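Local coordinates for alpha-2,3-sialyltransferase (Campylobacter jejuni, PDB 2P2V), which probably transfers sialic acid from a CMP-activated donor to an acceptor sugar in alpha-2,3 linkage, this chain being the N-terminal, donor-binding part of a longer membrane protein, at residues I34-K37 against R38-R41; A120-G123 against Y124-I127; A184-T187 against N188-T191. All coordinates share one frame; numbering follows the deposited sequence.

In the fold
The enzyme core is a seven-stranded parallel sheet with helices packed around it, and from the N terminus the three contacts follow one another in series, neither nested nor crossed. Contact 1 is a tight turn in the connection between strands 21-25 and 44-48, where it meets the loops beyond strand 224-227. Contact 2 carries the edge strand 121-122 straight into helix 124-127, packing on helices 107-116, 131-144 and 150-161. Contact 3 lies after strand 165-169, where a loop enters helix 187-192, whose first turn comes near the bound CMP-sialic acid analogue. Their centres stand 27 to 32 Å apart, so each closes its own short bend at a separate place around the sheet.

Contact 1: residues I34-K37 against R38-R41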
ATOM      1  N   ILE A  34     -13.935 -30.638  33.276  1.00 38.55           N
ATOM      2  CA  ILE A  34     -12.642 -30.098  33.688  1.00 37.33           C
ATOM      3  C   ILE A  34     -12.356 -30.521  35.129  1.00 37.29           C
ATOM      4  O   ILE A  34     -13.258 -30.494  35.966  1.00 36.60           O
ATOM      5  CB  ILE A  34     -12.634 -28.555  33.644  1.00 37.04           C
ATOM      6  CG1 ILE A  34     -12.708 -28.048  32.185  1.00 36.48           C
ATOM      7  CG2 ILE A  34     -11.391 -27.985  34.250  1.00 34.53           C
ATOM      8  CD1 ILE A  34     -13.261 -26.590  32.087  1.00 37.12           C
ATOM      9  N   ASN A  35     -11.107 -30.903  35.407  1.00 37.09           N
ATOM     10  CA  ASN A  35     -10.712 -31.195  36.780  1.00 36.85           C
ATOM     11  C   ASN A  35     -10.155 -29.923  37.359  1.00 36.08           C
ATOM     12  O   ASN A  35      -8.994 -29.597  37.145  1.00 35.51           O
ATOM     13  CB  ASN A  35      -9.654 -32.304  36.822  1.00 38.00           C
ATOM     14  CG  ASN A  35      -9.338 -32.746  38.252  1.00 40.18           C
ATOM     15  OD1 ASN A  35      -9.387 -31.941  39.180  1.00 41.83           O
ATOM     16  ND2 ASN A  35      -8.987 -34.011  38.419  1.00 42.64           N
ATOM     17  N   TYR A  36     -10.981 -29.169  38.084  1.00 35.90           N
ATOM     18  CA  TYR A  36     -10.558 -27.832  38.490  1.00 35.61           C
ATOM     19  C   TYR A  36      -9.404 -27.850  39.450  1.00 36.57           C
ATOM     20  O   TYR A  36      -8.718 -26.847  39.637  1.00 36.07           O
ATOM     21  CB  TYR A  36     -11.719 -27.051  39.064  1.00 35.60           C
ATOM     22  CG  TYR A  36     -12.785 -26.761  38.007  1.00 33.08           C
ATOM     23  CD1 TYR A  36     -12.635 -25.689  37.107  1.00 36.76           C
ATOM     24  CD2 TYR A  36     -13.912 -27.542  37.914  1.00 35.36           C
ATOM     25  CE1 TYR A  36     -13.644 -25.421  36.109  1.00 35.01           C
ATOM     26  CE2 TYR A  36     -14.916 -27.289  36.919  1.00 36.02           C
ATOM     27  CZ  TYR A  36     -14.755 -26.224  36.028  1.00 35.94           C
ATOM     28  OH  TYR A  36     -15.728 -25.963  35.057  1.00 33.31           O
ATOM     29  N   LYS A  37      -9.158 -29.009  40.057  1.00 38.62           N
ATOM     30  CA  LYS A  37      -8.011 -29.115  40.981  1.00 40.36           C
ATOM     31  C   LYS A  37      -6.627 -28.946  40.297  1.00 39.89           C
ATOM     32  O   LYS A  37      -5.636 -28.571  40.945  1.00 40.66           O
ATOM     33  CB  LYS A  37      -8.110 -30.445  41.756  1.00 39.94           C
ATOM     34  CG  LYS A  37      -9.518 -30.681  42.342  1.00 41.97           C
ATOM     35  CD  LYS A  37      -9.602 -32.008  43.136  1.00 43.70           C
ATOM     36  CE  LYS A  37      -9.979 -33.194  42.225  1.00 47.56           C
ATOM     37  NZ  LYS A  37     -11.182 -32.887  41.374  1.00 51.58           N
ATOM     38  N   ARG A  38      -6.596 -29.221  38.984  1.00 39.71           N
ATOM     39  CA  ARG A  38      -5.422 -29.160  38.118  1.00 38.33           C
ATOM     40  C   ARG A  38      -5.122 -27.775  37.488  1.00 39.14           C
ATOM     41  O   ARG A  38      -4.057 -27.589  36.890  1.00 38.08           O
ATOM     42  CB  ARG A  38      -5.619 -30.145  36.957  1.00 39.24           C
ATOM     43  CG  ARG A  38      -5.952 -31.603  37.359  1.00 38.24           C
ATOM     44  CD  ARG A  38      -5.854 -32.546  36.170  1.00 38.65           C
ATOM     45  NE  ARG A  38      -6.400 -33.883  36.452  1.00 44.25           N
ATOM     46  CZ  ARG A  38      -5.744 -34.805  37.166  1.00 45.85           C
ATOM     47  NH1 ARG A  38      -6.298 -35.995  37.395  1.00 43.42           N
ATOM     48  NH2 ARG A  38      -4.533 -34.525  37.651  1.00 44.66           N
ATOM     49  N   LEU A  39      -6.045 -26.814  37.590  1.00 38.17           N
ATOM     50  CA  LEU A  39      -5.767 -25.449  37.098  1.00 37.98           C
ATOM     51  C   LEU A  39      -4.629 -24.841  37.904  1.00 38.77           C
ATOM     52  O   LEU A  39      -4.550 -25.091  39.127  1.00 40.01           O
ATOM     53  CB  LEU A  39      -7.013 -24.562  37.187  1.00 37.57           C
ATOM     54  CG  LEU A  39      -8.157 -24.853  36.195  1.00 38.52           C
ATOM     55  CD1 LEU A  39      -9.439 -24.073  36.542  1.00 37.28           C
ATOM     56  CD2 LEU A  39      -7.709 -24.502  34.795  1.00 42.23           C
ATOM     57  N   PRO A  40      -3.747 -24.051  37.259  1.00 37.78           N
ATOM     58  CA  PRO A  40      -2.756 -23.322  38.035  1.00 37.87           C
ATOM     59  C   PRO A  40      -3.407 -22.200  38.825  1.00 37.81           C
ATOM     60  O   PRO A  40      -4.564 -21.868  38.573  1.00 36.97           O
ATOM     61  CB  PRO A  40      -1.842 -22.739  36.959  1.00 38.10           C
ATOM     62  CG  PRO A  40      -2.777 -22.519  35.810  1.00 36.07           C
ATOM     63  CD  PRO A  40      -3.609 -23.763  35.813  1.00 37.41           C
ATOM     64  N   ARG A  41      -2.654 -21.607  39.747  1.00 38.40           N
ATOM     65  CA  ARG A  41      -3.137 -20.476  40.555  1.00 39.85           C
ATOM     66  C   ARG A  41      -3.530 -19.255  39.726  1.00 38.47           C
ATOM     67  O   ARG A  41      -4.502 -18.569  40.038  1.00 38.40           O
ATOM     68  CB  ARG A  41      -2.034 -20.019  41.526  1.00 40.62           C
ATOM     69  CG  ARG A  41      -2.113 -20.645  42.927  1.00 47.09           C
ATOM     70  CD  ARG A  41      -3.047 -19.842  43.908  1.00 55.72           C
ATOM     71  NE  ARG A  41      -3.170 -18.390  43.630  1.00 61.66           N
ATOM     72  CZ  ARG A  41      -2.175 -17.481  43.626  1.00 64.24           C
ATOM     73  NH1 ARG A  41      -0.907 -17.820  43.856  1.00 64.56           N
ATOM     74  NH2 ARG A  41      -2.447 -16.205  43.358  1.00 65.15           N
TER
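Arg-38 folds back along Asn-35, three residues earlier, and its side chain can be followed atom by atom. Its CB stands 3.4 Å from the Asn-35 backbone O, the same oxygen that accepts the Arg-38 N-H at 3.0 Å (N-H...O 159°) and closes the 3-10 turn. Next, Arg-38 CG comes 3.7 Å from Asn-35 CG, and CD passes alongside Asn-35 CB. The chain runs extended from CG to NE, which reaches 3.3 Å from Asn-35 ND2; both are donors, so this is proximity without a bond. The guanidinium lies obliquely against the amide, the two planes 64° apart. NH1 forms a salt bridge with Asp-230, whose same OD2 takes a weak hydrogen bond from Asn-35 ND2, while NH2 reaches the backbone O of Ser-241. These bonds tie the turn, in the connection between strands 21-25 and 44-48, to the loops after strand 224-227.

The other end of the amide is also held. Lys-37, its chain bent at chi3 and chi4, curls back to place NZ 3.0 Å from Asn-35 OD1, above the carbonyl plane. On another side of the turn, Leu-39 CD1 touches the edge of the Tyr-36 ring at CD1 (3.6 Å). That ring stacks with Phe-248, and its hydroxyl binds the backbone O of Tyr-58.

With OD1 facing a lysine and ND2 a carboxylate, these partners probably set which way round the amide lies. The closeness of the two donors is consistent with a shared acceptor, Asp-230, whose negative charge probably offsets its cost.

Contact 2: residues A120-G123 against Y124-I127; sequences AKLG and YEVI. With EDO (1,2-ethanediol), chain L.
Lys-121 kinks at chi2 (68°), turning its CE and NZ toward Glu-125, whose CG lies anti to its own carbonyl carbon (chi1 -72°) on a chain extended beyond CG. The two side chains cross, and Lys-121 NZ comes 3.5 Å from Glu-125 OE1, a salt bridge whose hydrogen bond is weak. Each end has a second partner: OE1 the hydroxyl of Tyr-114, and Lys-121 NZ an ethanediol O2 at 3.3 Å, probably from the crystallisation liquor. Alongside, Lys-121 CE rests 3.9 Å from Val-126 CG2.

Leu-122 and Tyr-124 point the same way, with Leu-122 CD1 3.8 Å from Tyr-124 CE2, while Glu-125 CG covers one face of that ring near its rim.

The backbone turns through two acceptors. Leu-122 O takes the Glu-125 N-H at 3.2 Å. Gly-123 O is gripped twice, by Val-126 N at 3.0 Å from above the carbonyl plane and by Ile-127 N at 3.1 Å with a straighter bond (N-H...O 167°). Such a direct passage from the end of a parallel strand into a helix, here at the edge strand 121-122, belongs to the alternating alpha/beta build of Rossmann-type folds.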
ATOM      1  N   ALA A 120     -11.081  -5.062  16.676  1.00 20.41           N
ATOM      2  CA  ALA A 120     -10.715  -6.470  16.585  1.00 20.71           C
ATOM      3  C   ALA A 120      -9.270  -6.636  16.084  1.00 20.55           C
ATOM      4  O   ALA A 120      -8.599  -5.631  15.751  1.00 22.75           O
ATOM      5  CB  ALA A 120     -11.696  -7.272  15.706  1.00 19.65           C
ATOM      6  N   LYS A 121      -8.793  -7.866  16.012  1.00 19.60           N
ATOM      7  CA  LYS A 121      -7.422  -8.143  15.525  1.00 20.11           C
ATOM      8  C   LYS A 121      -7.373  -9.298  14.566  1.00 18.47           C
ATOM      9  O   LYS A 121      -7.917 -10.334  14.874  1.00 20.22           O
ATOM     10  CB  LYS A 121      -6.587  -8.535  16.756  1.00 20.67           C
ATOM     11  CG  LYS A 121      -5.111  -8.908  16.450  1.00 27.45           C
ATOM     12  CD  LYS A 121      -4.295  -7.679  15.970  1.00 33.40           C
ATOM     13  CE  LYS A 121      -2.957  -8.132  15.461  1.00 36.07           C
ATOM     14  NZ  LYS A 121      -2.040  -6.936  15.333  1.00 40.40           N
ATOM     15  N   LEU A 122      -6.694  -9.167  13.439  1.00 17.66           N
ATOM     16  CA  LEU A 122      -6.526 -10.327  12.590  1.00 19.55           C
ATOM     17  C   LEU A 122      -5.480 -11.237  13.182  1.00 20.84           C
ATOM     18  O   LEU A 122      -4.317 -10.800  13.341  1.00 20.18           O
ATOM     19  CB  LEU A 122      -6.077  -9.889  11.190  1.00 19.58           C
ATOM     20  CG  LEU A 122      -7.192  -9.116  10.457  1.00 19.50           C
ATOM     21  CD1 LEU A 122      -6.529  -8.399   9.282  1.00 22.27           C
ATOM     22  CD2 LEU A 122      -8.298 -10.184  10.027  1.00 18.34           C
ATOM     23  N   GLY A 123      -5.868 -12.479  13.424  1.00 19.74           N
ATOM     24  CA  GLY A 123      -4.946 -13.481  13.992  1.00 22.44           C
ATOM     25  C   GLY A 123      -3.714 -13.739  13.157  1.00 20.99           C
ATOM     26  O   GLY A 123      -2.650 -14.032  13.708  1.00 21.56           O
ATOM     27  N   TYR A 124      -3.807 -13.685  11.821  1.00 17.75           N
ATOM     28  CA  TYR A 124      -2.619 -14.000  11.050  1.00 18.27           C
ATOM     29  C   TYR A 124      -1.456 -13.035  11.339  1.00 19.02           C
ATOM     30  O   TYR A 124      -0.301 -13.437  11.161  1.00 21.03           O
ATOM     31  CB  TYR A 124      -2.868 -13.989   9.535  1.00 19.64           C
ATOM     32  CG  TYR A 124      -2.847 -12.676   8.853  1.00 20.69           C
ATOM     33  CD1 TYR A 124      -1.641 -12.081   8.480  1.00 22.67           C
ATOM     34  CD2 TYR A 124      -4.060 -12.035   8.447  1.00 19.45           C
ATOM     35  CE1 TYR A 124      -1.625 -10.859   7.790  1.00 24.44           C
ATOM     36  CE2 TYR A 124      -4.033 -10.844   7.784  1.00 22.62           C
ATOM     37  CZ  TYR A 124      -2.825 -10.269   7.441  1.00 24.41           C
ATOM     38  OH  TYR A 124      -2.806  -9.079   6.743  1.00 27.36           O
ATOM     39  N   GLU A 125      -1.756 -11.819  11.733  1.00 19.39           N
ATOM     40  CA  GLU A 125      -0.736 -10.787  11.967  1.00 21.44           C
ATOM     41  C   GLU A 125       0.117 -11.202  13.177  1.00 21.60           C
ATOM     42  O   GLU A 125       1.259 -10.677  13.367  1.00 23.39           O
ATOM     43  CB  GLU A 125      -1.382  -9.427  12.208  1.00 21.45           C
ATOM     44  CG  GLU A 125      -1.959  -8.867  10.888  1.00 22.11           C
ATOM     45  CD  GLU A 125      -2.641  -7.507  10.998  1.00 25.08           C
ATOM     46  OE1 GLU A 125      -3.135  -7.135  12.048  1.00 31.26           O
ATOM     47  OE2 GLU A 125      -2.675  -6.810   9.965  1.00 35.17           O
ATOM     48  N   VAL A 126      -0.424 -12.098  13.976  1.00 21.40           N
ATOM     49  CA  VAL A 126       0.253 -12.569  15.248  1.00 21.91           C
ATOM     50  C   VAL A 126       0.940 -13.870  14.928  1.00 23.15           C
ATOM     51  O   VAL A 126       2.122 -14.011  15.151  1.00 22.69           O
ATOM     52  CB  VAL A 126      -0.744 -12.701  16.445  1.00 20.18           C
ATOM     53  CG1 VAL A 126      -0.107 -13.483  17.670  1.00 23.05           C
ATOM     54  CG2 VAL A 126      -1.274 -11.366  16.883  1.00 20.64           C
ATOM     55  N   ILE A 127       0.245 -14.844  14.310  1.00 21.62           N
ATOM     56  CA  ILE A 127       0.921 -16.112  14.081  1.00 21.75           C
ATOM     57  C   ILE A 127       1.976 -16.068  12.961  1.00 21.73           C
ATOM     58  O   ILE A 127       2.784 -16.978  12.865  1.00 23.71           O
ATOM     59  CB  ILE A 127      -0.047 -17.315  13.829  1.00 22.59           C
ATOM     60  CG1 ILE A 127      -0.949 -16.971  12.655  1.00 22.04           C
ATOM     61  CG2 ILE A 127      -0.863 -17.562  15.093  1.00 23.88           C
ATOM     62  CD1 ILE A 127      -1.539 -18.220  12.016  1.00 24.54           C
TER
HETATM   63  C1  EDO L 710      -4.975  -2.206  14.680  1.00 69.78           C
HETATM   64  O1  EDO L 710      -5.500  -1.702  13.437  1.00 69.01           O
HETATM   65  C2  EDO L 710      -3.674  -2.974  14.438  1.00 70.21           C
HETATM   66  O2  EDO L 710      -3.522  -4.023  15.409  1.00 70.78           O

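Contact 3: residues A184-T187 against N188-T191; sequences AMST and NIKT
Ser-186 and Lys-190 meet across the first turn of helix 187-192, with Ser-186 at the N-cap position, where the loop following strand 165-169 enters the helix. The backbone O of Ser-186 receives the Lys-190 N-H at 3.2 Å in a nearly linear bond (175°), the first full helical turn. Its OG turns instead to Asp-260, hydrogen-bonding to OD1, while OD2 of that carboxylate takes the Asn-188 backbone N-H. One carboxylate therefore serves both the N-cap residue and a helix-start N-H, where the helix end would be expected to stabilise its negative charge.

Just before the helix, Met-185 is the centre of an inverse gamma turn, marked by a weak bond from Ser-186 N to Ala-184 O. This bend presents Ala-184 O to Ile-189, whose CG1 approaches it to 3.5 Å. The hydroxyl of Ser-186, placed between the backbone N and the carbonyl carbon (chi1 56°), meets the same methylene, with OG 3.4 Å from Ile-189 CG1. Ile-189 is buried, and its side chain comes within about 6 Å of the bound CMP-sialic acid analogue, which puts the start of this helix near the donor site. This is consistent with the region belonging to a lid over the donor, as in related bacterial sialyltransferases.

Toward the outside, the extended Lys-190 chain runs back toward the gamma turn and crosses Met-185 at about a right angle. Met-185 CE rests 3.9 Å from Lys-190 CG, and Lys-190 CE comes 3.2 Å from Met-185 O.

At the next residue, Thr-187 O accepts twice from a single partner: from Thr-191 N at 3.1 Å and, above the carbonyl plane, from Thr-191 OG1, also at 3.1 Å.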
ATOM      1  N   ALA A 184     -25.597 -27.771  19.047  1.00 60.78           N
ATOM      2  CA  ALA A 184     -24.832 -26.974  18.078  1.00 60.96           C
ATOM      3  C   ALA A 184     -25.677 -26.496  16.888  1.00 61.06           C
ATOM      4  O   ALA A 184     -25.410 -25.422  16.331  1.00 61.01           O
ATOM      5  CB  ALA A 184     -23.608 -27.741  17.594  1.00 60.95           C
ATOM      6  N   MET A 185     -26.683 -27.287  16.502  1.00 60.69           N
ATOM      7  CA  MET A 185     -27.619 -26.888  15.439  1.00 60.60           C
ATOM      8  C   MET A 185     -28.785 -26.096  16.032  1.00 59.49           C
ATOM      9  O   MET A 185     -29.964 -26.501  15.935  1.00 59.47           O
ATOM     10  CB  MET A 185     -28.123 -28.100  14.643  1.00 61.27           C
ATOM     11  CG  MET A 185     -27.044 -28.825  13.846  1.00 64.10           C
ATOM     12  SD  MET A 185     -26.384 -27.864  12.462  1.00 69.88           S
ATOM     13  CE  MET A 185     -27.730 -27.953  11.265  1.00 68.75           C
ATOM     14  N   SER A 186     -28.439 -24.972  16.662  1.00 57.35           N
ATOM     15  CA  SER A 186     -29.415 -24.062  17.238  1.00 55.47           C
ATOM     16  C   SER A 186     -30.151 -23.361  16.101  1.00 54.10           C
ATOM     17  O   SER A 186     -29.782 -23.498  14.930  1.00 53.85           O
ATOM     18  CB  SER A 186     -28.722 -23.052  18.152  1.00 55.35           C
ATOM     19  OG  SER A 186     -27.714 -22.372  17.430  1.00 55.04           O
ATOM     20  N   THR A 187     -31.207 -22.630  16.438  1.00 52.79           N
ATOM     21  CA  THR A 187     -32.037 -22.015  15.408  1.00 51.37           C
ATOM     22  C   THR A 187     -31.213 -21.036  14.553  1.00 50.10           C
ATOM     23  O   THR A 187     -31.307 -21.047  13.333  1.00 48.55           O
ATOM     24  CB  THR A 187     -33.268 -21.300  16.006  1.00 51.67           C
ATOM     25  OG1 THR A 187     -33.772 -22.055  17.116  1.00 52.99           O
ATOM     26  CG2 THR A 187     -34.357 -21.186  14.956  1.00 52.07           C
ATOM     27  N   ASN A 188     -30.397 -20.203  15.201  1.00 48.69           N
ATOM     28  CA  ASN A 188     -29.633 -19.188  14.457  1.00 48.32           C
ATOM     29  C   ASN A 188     -28.510 -19.767  13.594  1.00 48.81           C
ATOM     30  O   ASN A 188     -28.252 -19.267  12.500  1.00 48.30           O
ATOM     31  CB  ASN A 188     -29.118 -18.100  15.393  1.00 46.60           C
ATOM     32  CG  ASN A 188     -30.230 -17.257  15.975  1.00 45.85           C
ATOM     33  OD1 ASN A 188     -30.048 -16.607  17.007  1.00 41.40           O
ATOM     34  ND2 ASN A 188     -31.405 -17.241  15.301  1.00 43.01           N
ATOM     35  N   ILE A 189     -27.853 -20.821  14.081  1.00 50.24           N
ATOM     36  CA  ILE A 189     -26.835 -21.514  13.287  1.00 52.24           C
ATOM     37  C   ILE A 189     -27.461 -22.021  11.972  1.00 54.16           C
ATOM     38  O   ILE A 189     -26.937 -21.764  10.878  1.00 54.24           O
ATOM     39  CB  ILE A 189     -26.138 -22.668  14.100  1.00 52.17           C
ATOM     40  CG1 ILE A 189     -25.167 -22.105  15.171  1.00 51.87           C
ATOM     41  CG2 ILE A 189     -25.439 -23.687  13.166  1.00 52.10           C
ATOM     42  CD1 ILE A 189     -23.936 -21.304  14.618  1.00 47.75           C
ATOM     43  N   LYS A 190     -28.607 -22.699  12.100  1.00 55.95           N
ATOM     44  CA  LYS A 190     -29.408 -23.150  10.947  1.00 58.27           C
ATOM     45  C   LYS A 190     -29.762 -22.032   9.964  1.00 59.04           C
ATOM     46  O   LYS A 190     -29.661 -22.226   8.758  1.00 59.53           O
ATOM     47  CB  LYS A 190     -30.684 -23.860  11.422  1.00 57.86           C
ATOM     48  CG  LYS A 190     -30.447 -25.237  12.050  1.00 58.53           C
ATOM     49  CD  LYS A 190     -31.730 -25.767  12.675  1.00 58.92           C
ATOM     50  CE  LYS A 190     -31.545 -27.145  13.275  1.00 59.34           C
ATOM     51  NZ  LYS A 190     -32.609 -27.355  14.311  1.00 61.18           N
ATOM     52  N   THR A 191     -30.151 -20.863  10.469  1.00 60.76           N
ATOM     53  CA  THR A 191     -30.571 -19.766   9.598  1.00 62.70           C
ATOM     54  C   THR A 191     -29.405 -19.220   8.781  1.00 64.74           C
ATOM     55  O   THR A 191     -29.465 -19.197   7.541  1.00 64.90           O
ATOM     56  CB  THR A 191     -31.211 -18.603  10.364  1.00 62.33           C
ATOM     57  OG1 THR A 191     -32.267 -19.091  11.194  1.00 62.46           O
ATOM     58  CG2 THR A 191     -31.775 -17.587   9.395  1.00 62.40           C
TER